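Side-chain contacts in pesticidal crystal protein CRY4AA (Bacillus thuringiensis, PDB 2C9K), which binds to insect midgut epithelial cells and promotes their colloid-osmotic lysis, acting as a pore-forming mosquito-larvicidal toxin: residues Ile220-Tyr225 and Tyr281-Leu286; Thr260-Gln265 and Ile433-Lys438; Lys275-Gln280 and Ala444-Gln449; Leu299-Lys304 and Ser374-Phe379. All blocks are in the same frame, centred on the assembly; numbering follows the deposited sequence.

Overall arrangement
The four contacts lie in or at the edge of the second of the toxin's three domains, a beta-prism that follows the helical pore-forming domain. Interaction 1 joins the two domains, through helices 222-240 and 279-286. Interaction 3, centred about 11 Å away, ties the approach to helix 279-286 to the loop between strands 432-440 and 450-457. Interaction 2, about 15 Å from interaction 1 between centres, links the outer strands of the three-stranded sheet. Along the chain, interactions 1, 2 and 3 interleave, whereas both segments of interaction 4 fall between those of interactions 2 and 3. Interaction 4 joins the two four-stranded sheets and touches interaction 2 through Leu299, Phe301, Leu434 and Ile437, so the two pack together in the prism interior.

Interaction 1. Residues Ile220-Tyr225 and Tyr281-Leu286; sequences INWNTY and YQEDSL
The two helical segments come nearest in their backbones at Trp222 and Gln282, whose CA atoms lie 7.2 Å apart, and the space between them is filled by the Trp222 indole. Its side chain leaves the first turn of helix 222-240 with CG anti to the backbone N, which carries the ring out against helix 279-286. One face of the indole is covered by two aliphatic groups a helical turn apart. Gln282 CB stands 4.1 Å from the centroid of the five-membered ring, and Leu286 CD1 lies over the six-membered ring, 3.8 Å from its centroid; both are CH-pi contacts. The edge bearing the N-H is met by a carboxylate. Trp222 NE1 donates to Glu283 OE1 at 2.7 Å in an almost straight bond (177°), with the oxygen lying in the indole plane. Glu283 reaches this edge because its chain bends at chi2 (70°), and its carboxylate is turned 64° from the ring. Its other oxygen, OE2, forms a salt bridge with Arg229 further along helix 222-240. Asn221 caps that helix, OD1 accepting from Thr224 N at 3.0 Å, while Phe279 also meets the Trp222 ring. The contact thus joins the last helix of the pore-forming domain to the receptor-binding domain. Glu283 divides its two oxygens between indole and guanidinium, a pairing that satisfies the buried N-H and probably favours the ionised carboxylate.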
# COMPACT_ATOMS: atom_id res chain seq x y z
N ILE A 220 2.58 -9.63 24.40
CA ILE A 220 3.01 -9.50 23.02
C ILE A 220 2.93 -7.99 22.84
O ILE A 220 2.01 -7.37 23.39
CB ILE A 220 2.02 -10.15 22.05
CG1 ILE A 220 1.88 -11.64 22.36
CG2 ILE A 220 2.49 -9.94 20.60
CD1 ILE A 220 3.17 -12.42 22.25
N ASN A 221 3.86 -7.40 22.11
CA ASN A 221 3.82 -5.95 21.90
C ASN A 221 3.15 -5.54 20.60
O ASN A 221 3.76 -5.59 19.52
CB ASN A 221 5.22 -5.36 21.94
CG ASN A 221 5.21 -3.85 22.01
OD1 ASN A 221 4.46 -3.20 21.29
ND2 ASN A 221 6.03 -3.29 22.89
N TRP A 222 1.89 -5.11 20.70
CA TRP A 222 1.10 -4.68 19.54
C TRP A 222 1.68 -3.48 18.76
O TRP A 222 1.60 -3.45 17.54
CB TRP A 222 -0.33 -4.34 19.98
CG TRP A 222 -1.17 -3.82 18.87
CD1 TRP A 222 -1.88 -4.55 17.96
CD2 TRP A 222 -1.33 -2.46 18.49
NE1 TRP A 222 -2.47 -3.72 17.04
CE2 TRP A 222 -2.14 -2.43 17.34
CE3 TRP A 222 -0.85 -1.25 19.01
CZ2 TRP A 222 -2.50 -1.24 16.71
CZ3 TRP A 222 -1.20 -0.07 18.38
CH2 TRP A 222 -2.02 -0.08 17.24
N ASN A 223 2.24 -2.50 19.46
CA ASN A 223 2.80 -1.33 18.79
C ASN A 223 3.98 -1.73 17.92
O ASN A 223 4.22 -1.16 16.85
CB ASN A 223 3.25 -0.27 19.80
CG ASN A 223 3.48 1.09 19.14
OD1 ASN A 223 4.02 2.00 19.76
ND2 ASN A 223 3.06 1.22 17.89
N THR A 224 4.74 -2.71 18.39
CA THR A 224 5.90 -3.19 17.65
C THR A 224 5.39 -3.90 16.40
O THR A 224 5.94 -3.76 15.32
CB THR A 224 6.72 -4.15 18.52
OG1 THR A 224 7.26 -3.43 19.64
CG2 THR A 224 7.85 -4.78 17.71
N TYR A 225 4.32 -4.65 16.57
CA TYR A 225 3.70 -5.40 15.50
C TYR A 225 3.22 -4.39 14.46
O TYR A 225 3.45 -4.55 13.27
CB TYR A 225 2.51 -6.19 16.07
CG TYR A 225 1.78 -7.04 15.06
CD1 TYR A 225 2.10 -8.39 14.89
CD2 TYR A 225 0.80 -6.50 14.25
CE1 TYR A 225 1.46 -9.17 13.94
CE2 TYR A 225 0.15 -7.26 13.29
CZ TYR A 225 0.49 -8.59 13.14
OH TYR A 225 -0.18 -9.34 12.21
N TYR A 281 -7.17 -7.82 21.01
CA TYR A 281 -8.10 -6.83 21.54
C TYR A 281 -7.72 -5.44 21.07
O TYR A 281 -8.56 -4.66 20.64
CB TYR A 281 -8.11 -6.89 23.05
CG TYR A 281 -8.97 -5.82 23.66
CD1 TYR A 281 -10.36 -5.90 23.57
CD2 TYR A 281 -8.40 -4.73 24.30
CE1 TYR A 281 -11.16 -4.89 24.11
CE2 TYR A 281 -9.19 -3.73 24.84
CZ TYR A 281 -10.56 -3.82 24.74
OH TYR A 281 -11.33 -2.83 25.29
N GLN A 282 -6.43 -5.12 21.17
CA GLN A 282 -5.91 -3.83 20.73
C GLN A 282 -6.10 -3.72 19.22
O GLN A 282 -6.53 -2.68 18.71
CB GLN A 282 -4.43 -3.72 21.09
CG GLN A 282 -4.18 -3.52 22.56
CD GLN A 282 -2.75 -3.80 22.95
OE1 GLN A 282 -2.41 -4.91 23.34
NE2 GLN A 282 -1.90 -2.79 22.84
N GLU A 283 -5.77 -4.79 18.51
CA GLU A 283 -5.91 -4.81 17.06
C GLU A 283 -7.35 -4.50 16.66
O GLU A 283 -7.60 -3.65 15.80
CB GLU A 283 -5.53 -6.18 16.51
CG GLU A 283 -5.63 -6.29 15.00
CD GLU A 283 -4.57 -5.48 14.29
OE1 GLU A 283 -3.98 -4.59 14.92
OE2 GLU A 283 -4.34 -5.75 13.09
N ASP A 284 -8.30 -5.20 17.28
CA ASP A 284 -9.70 -4.99 16.98
C ASP A 284 -10.13 -3.55 17.20
O ASP A 284 -10.84 -2.98 16.36
CB ASP A 284 -10.59 -5.88 17.84
CG ASP A 284 -10.57 -7.32 17.40
OD1 ASP A 284 -10.02 -7.61 16.31
OD2 ASP A 284 -11.10 -8.17 18.15
N SER A 285 -9.70 -2.95 18.30
CA SER A 285 -10.12 -1.59 18.58
C SER A 285 -9.27 -0.45 18.08
O SER A 285 -9.68 0.70 18.21
CB SER A 285 -10.36 -1.42 20.09
OG SER A 285 -9.17 -1.65 20.82
N LEU A 286 -8.10 -0.72 17.52
CA LEU A 286 -7.27 0.37 17.02
C LEU A 286 -7.14 0.43 15.50
O LEU A 286 -6.62 1.41 14.96
CB LEU A 286 -5.88 0.32 17.67
CG LEU A 286 -5.81 0.81 19.12
CD1 LEU A 286 -4.53 0.35 19.80
CD2 LEU A 286 -5.91 2.33 19.14

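Interaction 2. Residues Thr260-Gln265 and Ile433-Lys438; sequences TREIYQ and ILSFIK
Glu262 turns CG away from its own carbonyl carbon (chi1 -77°) and then runs extended (chi2 -171°) toward Ser435, whose OG is tucked between its backbone N and carbonyl carbon (chi1 66°). The Ser435 hydroxyl meets one carboxylate oxygen of Glu262: Ser435 OG donates to Glu262 OE2 at 2.6 Å, and OE2 accepts on its anti lone pair, directed away from the other carboxylate oxygen. This bond is the one polar link between the two segments. Phe436 adds a looser approach, its CB lying 4.2 Å from Glu262 OE2. The backbones stay well separated, with 8.1 Å between the CA atoms of Glu262 and Ser435, as expected for strands that are not direct neighbours. Arg288 forms a salt bridge with the same OE2 and a cation-pi contact with the Phe436 ring, so one carboxylate oxygen serves a hydroxyl and a guanidinium together. Strands 262-267 and 432-440 are the outer members of the three-stranded antiparallel sheet of the beta-prism, and the bond reaches across strand 450-457, where both Glu262 and Ser435 touch Ala454. Ile263 packs on helix 222-240 of the pore-forming domain, while Leu434 and Ile437 pack on Leu299 of strand 294-303, placing this sheet between the helical domain and the prism interior.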
# COMPACT_ATOMS: atom_id res chain seq x y z
N THR A 260 -4.61 0.52 -2.21
CA THR A 260 -5.76 0.87 -1.35
C THR A 260 -5.64 0.56 0.14
O THR A 260 -6.47 1.02 0.92
CB THR A 260 -7.05 0.19 -1.80
OG1 THR A 260 -6.98 -1.20 -1.48
CG2 THR A 260 -7.25 0.35 -3.30
N ARG A 261 -4.64 -0.22 0.52
CA ARG A 261 -4.43 -0.58 1.93
C ARG A 261 -4.25 0.61 2.90
O ARG A 261 -3.78 1.68 2.51
CB ARG A 261 -3.21 -1.48 2.06
CG ARG A 261 -1.88 -0.73 2.19
CD ARG A 261 -1.60 0.16 0.99
NE ARG A 261 -0.31 0.83 1.07
CZ ARG A 261 -0.08 1.95 1.74
NH1 ARG A 261 -1.07 2.55 2.40
NH2 ARG A 261 1.15 2.47 1.77
N GLU A 262 -4.61 0.39 4.16
CA GLU A 262 -4.43 1.42 5.19
C GLU A 262 -3.26 1.05 6.09
O GLU A 262 -2.95 -0.13 6.27
CB GLU A 262 -5.67 1.56 6.08
CG GLU A 262 -6.84 2.32 5.49
CD GLU A 262 -7.95 2.61 6.50
OE1 GLU A 262 -8.53 1.65 7.05
OE2 GLU A 262 -8.25 3.79 6.73
N ILE A 263 -2.60 2.05 6.66
CA ILE A 263 -1.52 1.81 7.60
C ILE A 263 -1.77 2.77 8.75
O ILE A 263 -2.39 3.81 8.56
CB ILE A 263 -0.12 2.02 6.97
CG1 ILE A 263 0.04 3.45 6.47
CG2 ILE A 263 0.10 0.99 5.87
CD1 ILE A 263 1.42 3.71 5.89
N TYR A 264 -1.30 2.42 9.95
CA TYR A 264 -1.56 3.24 11.13
C TYR A 264 -0.33 3.66 11.92
O TYR A 264 0.66 2.94 11.98
CB TYR A 264 -2.50 2.49 12.09
CG TYR A 264 -3.70 1.82 11.45
CD1 TYR A 264 -3.57 0.67 10.69
CD2 TYR A 264 -4.99 2.35 11.62
CE1 TYR A 264 -4.67 0.05 10.12
CE2 TYR A 264 -6.10 1.74 11.05
CZ TYR A 264 -5.93 0.59 10.30
OH TYR A 264 -7.03 -0.03 9.72
N GLN A 265 -0.44 4.84 12.53
CA GLN A 265 0.61 5.38 13.38
C GLN A 265 -0.13 5.57 14.70
O GLN A 265 -1.32 5.93 14.68
CB GLN A 265 1.12 6.71 12.81
CG GLN A 265 1.79 6.59 11.44
CD GLN A 265 2.30 7.92 10.88
OE1 GLN A 265 1.66 8.96 11.04
NE2 GLN A 265 3.45 7.89 10.22
N ILE A 433 -2.41 10.14 2.69
CA ILE A 433 -3.39 11.12 3.16
C ILE A 433 -4.15 10.51 4.35
O ILE A 433 -4.34 9.30 4.41
CB ILE A 433 -4.44 11.45 2.06
CG1 ILE A 433 -5.33 10.23 1.80
CG2 ILE A 433 -3.74 11.95 0.79
CD1 ILE A 433 -6.50 10.52 0.89
N LEU A 434 -4.58 11.36 5.28
CA LEU A 434 -5.30 10.86 6.45
C LEU A 434 -6.60 10.21 6.00
O LEU A 434 -7.27 10.72 5.11
CB LEU A 434 -5.60 12.00 7.43
CG LEU A 434 -6.18 11.46 8.74
CD1 LEU A 434 -5.09 10.69 9.47
CD2 LEU A 434 -6.72 12.58 9.60
N SER A 435 -6.98 9.11 6.62
CA SER A 435 -8.21 8.46 6.20
C SER A 435 -9.18 8.16 7.33
O SER A 435 -10.36 7.93 7.09
CB SER A 435 -7.90 7.17 5.45
OG SER A 435 -7.31 6.21 6.31
N PHE A 436 -8.68 8.18 8.56
CA PHE A 436 -9.50 7.85 9.72
C PHE A 436 -8.72 8.02 11.03
O PHE A 436 -7.48 7.97 11.04
CB PHE A 436 -9.93 6.38 9.60
CG PHE A 436 -11.24 6.06 10.26
CD1 PHE A 436 -12.44 6.41 9.64
CD2 PHE A 436 -11.27 5.35 11.45
CE1 PHE A 436 -13.66 6.04 10.20
CE2 PHE A 436 -12.49 4.98 12.02
CZ PHE A 436 -13.69 5.33 11.39
N ILE A 437 -9.44 8.21 12.14
CA ILE A 437 -8.81 8.32 13.46
C ILE A 437 -9.62 7.53 14.48
O ILE A 437 -10.71 7.95 14.85
CB ILE A 437 -8.74 9.77 13.95
CG1 ILE A 437 -7.78 10.58 13.08
CG2 ILE A 437 -8.26 9.79 15.39
CD1 ILE A 437 -7.60 12.02 13.54
N LYS A 438 -9.11 6.37 14.91
CA LYS A 438 -9.79 5.54 15.89
C LYS A 438 -9.20 5.81 17.26
O LYS A 438 -8.16 6.45 17.37
CB LYS A 438 -9.63 4.04 15.57
CG LYS A 438 -10.71 3.49 14.67
CD LYS A 438 -10.43 2.07 14.24
CE LYS A 438 -10.56 1.07 15.38
NZ LYS A 438 -11.97 0.78 15.77

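Interaction 3. Residues Lys275-Gln280 and Ala444-Gln449; sequences KYYDFQ and ATYKTQ
Tyr277 and Tyr446 meet through their phenol hydroxyls, the OH atoms modelled 2.4 Å apart in a hydrogen bond that either group could donate. The separation is shorter than a normal hydrogen bond and, at 2.8 Å resolution, doubtful in detail; nothing about bond strength follows from it. The two side chains come from opposite directions. Tyr446 OH arrives at the edge of the Tyr277 ring, near its plane, whereas Tyr277 OH lies obliquely to the Tyr446 ring. Contact beyond the hydroxyls is slight: Tyr277 CZ and Tyr446 CZ are 4.3 Å apart, and the rings touch at their hydroxyl ends without lying over one another. In both tyrosines CG lies anti to the carbonyl carbon, with chi1 -78° in Tyr277 and -43° in Tyr446, and each aromatic arm is thereby directed across the gap between two irregular segments.

The next layer surrounds each arm and probably helps to place it. On the 444-449 side, Thr445 CG2 lies over one face of the Tyr446 ring, offset toward its rim, and Tyr446 also touches Pro273. On the 275-280 side, Asn219 ND2 bonds to the carbonyl oxygens of both Lys275 and Tyr277. A second link between the same regions is made by Tyr274 OH, which bonds to Thr448 O.

The pair joins the lead-in to helix 279-286 with the loop connecting strands 432-440 and 450-457, at the surface of the beta-prism domain. Because each tyrosine also touches a neighbouring molecule in the crystal, lattice packing may influence their exact placement. With so little apolar surface around it, the side-chain link is essentially polar and rests on one hydroxyl pair.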
# COMPACT_ATOMS: atom_id res chain seq x y z
N LYS A 275 -1.54 -1.42 26.69
CA LYS A 275 -0.46 -2.24 26.17
C LYS A 275 -0.38 -3.58 26.91
O LYS A 275 0.28 -4.50 26.45
CB LYS A 275 0.88 -1.50 26.28
CG LYS A 275 1.16 -0.95 27.67
CD LYS A 275 2.46 -0.18 27.70
CE LYS A 275 2.84 0.17 29.12
NZ LYS A 275 4.06 1.04 29.18
N TYR A 276 -1.08 -3.68 28.03
CA TYR A 276 -1.07 -4.90 28.84
C TYR A 276 -2.24 -5.83 28.54
O TYR A 276 -2.32 -6.93 29.06
CB TYR A 276 -1.07 -4.55 30.34
CG TYR A 276 0.18 -3.84 30.81
CD1 TYR A 276 0.10 -2.60 31.45
CD2 TYR A 276 1.45 -4.40 30.63
CE1 TYR A 276 1.24 -1.94 31.89
CE2 TYR A 276 2.60 -3.74 31.06
CZ TYR A 276 2.48 -2.51 31.69
OH TYR A 276 3.60 -1.83 32.09
N TYR A 277 -3.16 -5.36 27.70
CA TYR A 277 -4.32 -6.15 27.31
C TYR A 277 -3.93 -7.07 26.17
O TYR A 277 -2.85 -6.96 25.60
CB TYR A 277 -5.45 -5.24 26.84
CG TYR A 277 -6.21 -4.59 27.97
CD1 TYR A 277 -5.57 -3.75 28.87
CD2 TYR A 277 -7.57 -4.82 28.13
CE1 TYR A 277 -6.26 -3.16 29.92
CE2 TYR A 277 -8.28 -4.24 29.17
CZ TYR A 277 -7.62 -3.41 30.06
OH TYR A 277 -8.31 -2.83 31.08
N ASP A 278 -4.85 -7.97 25.83
CA ASP A 278 -4.64 -8.94 24.77
C ASP A 278 -4.30 -8.28 23.44
O ASP A 278 -4.79 -7.20 23.12
CB ASP A 278 -5.89 -9.80 24.60
CG ASP A 278 -5.65 -11.01 23.72
OD1 ASP A 278 -4.90 -11.91 24.15
OD2 ASP A 278 -6.21 -11.05 22.60
N PHE A 279 -3.46 -8.94 22.66
CA PHE A 279 -3.04 -8.43 21.36
C PHE A 279 -4.25 -8.16 20.47
O PHE A 279 -4.51 -7.03 20.08
CB PHE A 279 -2.12 -9.44 20.67
CG PHE A 279 -1.76 -9.06 19.27
CD1 PHE A 279 -0.63 -8.30 19.01
CD2 PHE A 279 -2.59 -9.43 18.21
CE1 PHE A 279 -0.32 -7.89 17.71
CE2 PHE A 279 -2.30 -9.03 16.91
CZ PHE A 279 -1.16 -8.26 16.66
N GLN A 280 -4.97 -9.23 20.14
CA GLN A 280 -6.12 -9.12 19.26
C GLN A 280 -7.13 -8.08 19.71
O GLN A 280 -7.85 -7.52 18.89
CB GLN A 280 -6.82 -10.47 19.13
CG GLN A 280 -7.88 -10.51 18.04
CD GLN A 280 -7.30 -10.17 16.68
OE1 GLN A 280 -6.30 -10.75 16.26
NE2 GLN A 280 -7.93 -9.23 15.98
N ALA A 444 -15.07 4.13 31.85
CA ALA A 444 -15.52 3.54 33.09
C ALA A 444 -14.37 3.19 34.04
O ALA A 444 -14.60 2.86 35.21
CB ALA A 444 -16.35 2.29 32.79
N THR A 445 -13.14 3.27 33.56
CA THR A 445 -12.00 2.89 34.39
C THR A 445 -10.77 3.77 34.27
O THR A 445 -10.14 4.11 35.27
CB THR A 445 -11.58 1.43 34.06
OG1 THR A 445 -12.69 0.55 34.26
CG2 THR A 445 -10.40 1.00 34.93
N TYR A 446 -10.41 4.14 33.04
CA TYR A 446 -9.22 4.95 32.82
C TYR A 446 -9.48 6.33 32.27
O TYR A 446 -10.56 6.64 31.75
CB TYR A 446 -8.28 4.23 31.86
CG TYR A 446 -8.13 2.76 32.12
CD1 TYR A 446 -9.11 1.85 31.75
CD2 TYR A 446 -6.98 2.27 32.73
CE1 TYR A 446 -8.96 0.50 31.98
CE2 TYR A 446 -6.81 0.91 32.96
CZ TYR A 446 -7.80 0.04 32.58
OH TYR A 446 -7.63 -1.31 32.80
N LYS A 447 -8.45 7.17 32.38
CA LYS A 447 -8.49 8.53 31.88
C LYS A 447 -7.60 8.62 30.65
O LYS A 447 -7.63 9.61 29.92
CB LYS A 447 -7.99 9.52 32.94
CG LYS A 447 -8.94 9.73 34.08
CD LYS A 447 -8.42 10.80 35.01
CE LYS A 447 -9.31 10.96 36.22
NZ LYS A 447 -10.72 11.15 35.78
N THR A 448 -6.81 7.57 30.42
CA THR A 448 -5.92 7.52 29.27
C THR A 448 -6.67 7.04 28.05
O THR A 448 -7.67 6.34 28.16
CB THR A 448 -4.74 6.58 29.50
OG1 THR A 448 -5.23 5.33 29.98
CG2 THR A 448 -3.79 7.15 30.50
N GLN A 449 -6.15 7.41 26.89
CA GLN A 449 -6.75 7.04 25.61
C GLN A 449 -5.63 6.96 24.58
O GLN A 449 -4.75 7.82 24.56
CB GLN A 449 -7.76 8.12 25.21
CG GLN A 449 -8.66 7.77 24.06
CD GLN A 449 -9.59 8.92 23.69
OE1 GLN A 449 -10.41 8.82 22.78
NE2 GLN A 449 -9.45 10.04 24.40

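Interaction 4. Residues Leu299-Lys304 and Ser374-Phe379; sequences LNFYEK and SKMDFF
Met-aromatic and CH-pi packing joins Phe301 to Met376, the more extensive of the two pairings here. Met376 CE sits over the centre of the Phe301 ring, 3.3 Å from the centroid and only 7° off the ring normal. It is therefore the methyl group that lies on the face, while Met376 SD lies further out, 4.5 Å from the centroid and oblique to it. The methionine gets there by running extended through chi2 and then bending at chi3 (-84°), which turns CE onto the ring; the two side chains cross at about a right angle.

Purely apolar contact accounts for the second pair. Leu299 reaches Phe378 with one methyl branch, CD2 lying 3.4 Å from Phe378 CE2 and 3.8 Å from Phe378 CZ. The methyl meets that corner of the ring obliquely. Leu299 also adjoins the first pair, its CG lying at the edge of the Phe301 ring, in the ring plane.

Aromatic and aliphatic neighbours extend both pairs. Phe301 stacks with His316 and meets Phe313 edge-to-face, while Leu391 of strand 386-392 touches Phe301, Met376 and Phe378. The CA atoms of Leu299 and Phe378 are 10.8 Å apart, a distance between backbones bridged wholly by side chains, as between facing sheets: strand 294-303 belongs to one four-stranded antiparallel sheet of the beta-prism and strand 373-381 to the other. With all four touching residues buried and apolar, the two sheets meet here through dispersion and the exclusion of water, the methionine methyl over the ring adding a weakly polar CH-pi component.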
# COMPACT_ATOMS: atom_id res chain seq x y z
N LEU A 299 -13.44 15.63 10.41
CA LEU A 299 -13.02 15.19 11.73
C LEU A 299 -13.84 15.99 12.75
O LEU A 299 -13.88 17.21 12.70
CB LEU A 299 -11.52 15.45 11.91
CG LEU A 299 -10.58 14.26 11.77
CD1 LEU A 299 -11.17 13.23 10.82
CD2 LEU A 299 -9.22 14.74 11.30
N ASN A 300 -14.48 15.29 13.67
CA ASN A 300 -15.33 15.96 14.65
C ASN A 300 -14.92 15.66 16.09
O ASN A 300 -15.20 14.58 16.61
CB ASN A 300 -16.78 15.52 14.41
CG ASN A 300 -17.18 15.66 12.95
OD1 ASN A 300 -17.59 16.73 12.50
ND2 ASN A 300 -17.05 14.57 12.20
N PHE A 301 -14.27 16.63 16.73
CA PHE A 301 -13.81 16.49 18.11
C PHE A 301 -14.60 17.35 19.08
O PHE A 301 -14.71 18.56 18.90
CB PHE A 301 -12.33 16.87 18.22
CG PHE A 301 -11.39 15.86 17.65
CD1 PHE A 301 -11.33 15.64 16.28
CD2 PHE A 301 -10.57 15.11 18.48
CE1 PHE A 301 -10.45 14.69 15.74
CE2 PHE A 301 -9.69 14.15 17.96
CZ PHE A 301 -9.64 13.94 16.59
N TYR A 302 -15.16 16.73 20.12
CA TYR A 302 -15.91 17.46 21.13
C TYR A 302 -14.97 17.97 22.23
O TYR A 302 -14.09 17.25 22.69
CB TYR A 302 -16.96 16.56 21.79
CG TYR A 302 -18.10 16.13 20.91
CD1 TYR A 302 -18.03 14.93 20.20
CD2 TYR A 302 -19.26 16.88 20.83
CE1 TYR A 302 -19.11 14.50 19.43
CE2 TYR A 302 -20.34 16.46 20.06
CZ TYR A 302 -20.26 15.27 19.36
OH TYR A 302 -21.33 14.86 18.60
N GLU A 303 -15.17 19.22 22.64
CA GLU A 303 -14.36 19.82 23.70
C GLU A 303 -15.25 20.00 24.92
O GLU A 303 -16.47 19.85 24.83
CB GLU A 303 -13.85 21.19 23.26
CG GLU A 303 -14.96 22.12 22.82
CD GLU A 303 -14.50 23.54 22.62
OE1 GLU A 303 -13.56 23.76 21.82
OE2 GLU A 303 -15.07 24.44 23.27
N LYS A 304 -14.66 20.32 26.06
CA LYS A 304 -15.44 20.51 27.28
C LYS A 304 -16.08 21.89 27.32
O LYS A 304 -15.52 22.87 26.81
CB LYS A 304 -14.55 20.29 28.52
CG LYS A 304 -14.17 18.83 28.74
CD LYS A 304 -13.35 18.63 30.00
CE LYS A 304 -11.97 19.23 29.87
NZ LYS A 304 -11.16 18.96 31.10
N SER A 374 -5.62 17.96 22.70
CA SER A 374 -6.25 19.23 23.01
C SER A 374 -6.07 20.23 21.87
O SER A 374 -6.74 21.26 21.83
CB SER A 374 -5.67 19.82 24.31
OG SER A 374 -4.34 20.27 24.13
N LYS A 375 -5.18 19.92 20.93
CA LYS A 375 -4.94 20.81 19.81
C LYS A 375 -4.37 20.07 18.59
O LYS A 375 -3.57 19.14 18.73
CB LYS A 375 -3.98 21.92 20.23
CG LYS A 375 -3.70 22.95 19.15
CD LYS A 375 -2.55 23.85 19.54
CE LYS A 375 -2.24 24.84 18.44
NZ LYS A 375 -3.43 25.68 18.12
N MET A 376 -4.78 20.49 17.39
CA MET A 376 -4.29 19.85 16.17
C MET A 376 -4.05 20.82 15.02
O MET A 376 -4.86 21.70 14.74
CB MET A 376 -5.24 18.75 15.71
CG MET A 376 -5.26 17.54 16.61
SD MET A 376 -6.41 16.30 16.02
CE MET A 376 -7.94 16.93 16.71
N ASP A 377 -2.92 20.63 14.35
CA ASP A 377 -2.55 21.45 13.21
C ASP A 377 -2.50 20.55 11.99
O ASP A 377 -1.59 19.73 11.85
CB ASP A 377 -1.16 22.05 13.41
CG ASP A 377 -1.15 23.14 14.45
OD1 ASP A 377 -0.03 23.54 14.85
OD2 ASP A 377 -2.24 23.60 14.86
N PHE A 378 -3.48 20.72 11.10
CA PHE A 378 -3.53 19.93 9.89
C PHE A 378 -2.81 20.62 8.74
O PHE A 378 -2.85 21.85 8.61
CB PHE A 378 -4.98 19.66 9.48
CG PHE A 378 -5.79 18.98 10.55
CD1 PHE A 378 -6.41 19.72 11.55
CD2 PHE A 378 -5.91 17.60 10.57
CE1 PHE A 378 -7.13 19.09 12.57
CE2 PHE A 378 -6.63 16.96 11.58
CZ PHE A 378 -7.24 17.71 12.58
N PHE A 379 -2.11 19.83 7.94
CA PHE A 379 -1.42 20.34 6.78
C PHE A 379 -2.14 19.71 5.59
O PHE A 379 -1.84 18.60 5.16
CB PHE A 379 0.05 19.97 6.82
CG PHE A 379 0.85 20.81 7.77
CD1 PHE A 379 0.86 22.20 7.64
CD2 PHE A 379 1.58 20.23 8.80
CE1 PHE A 379 1.58 23.00 8.53
CE2 PHE A 379 2.31 21.02 9.69
CZ PHE A 379 2.31 22.41 9.55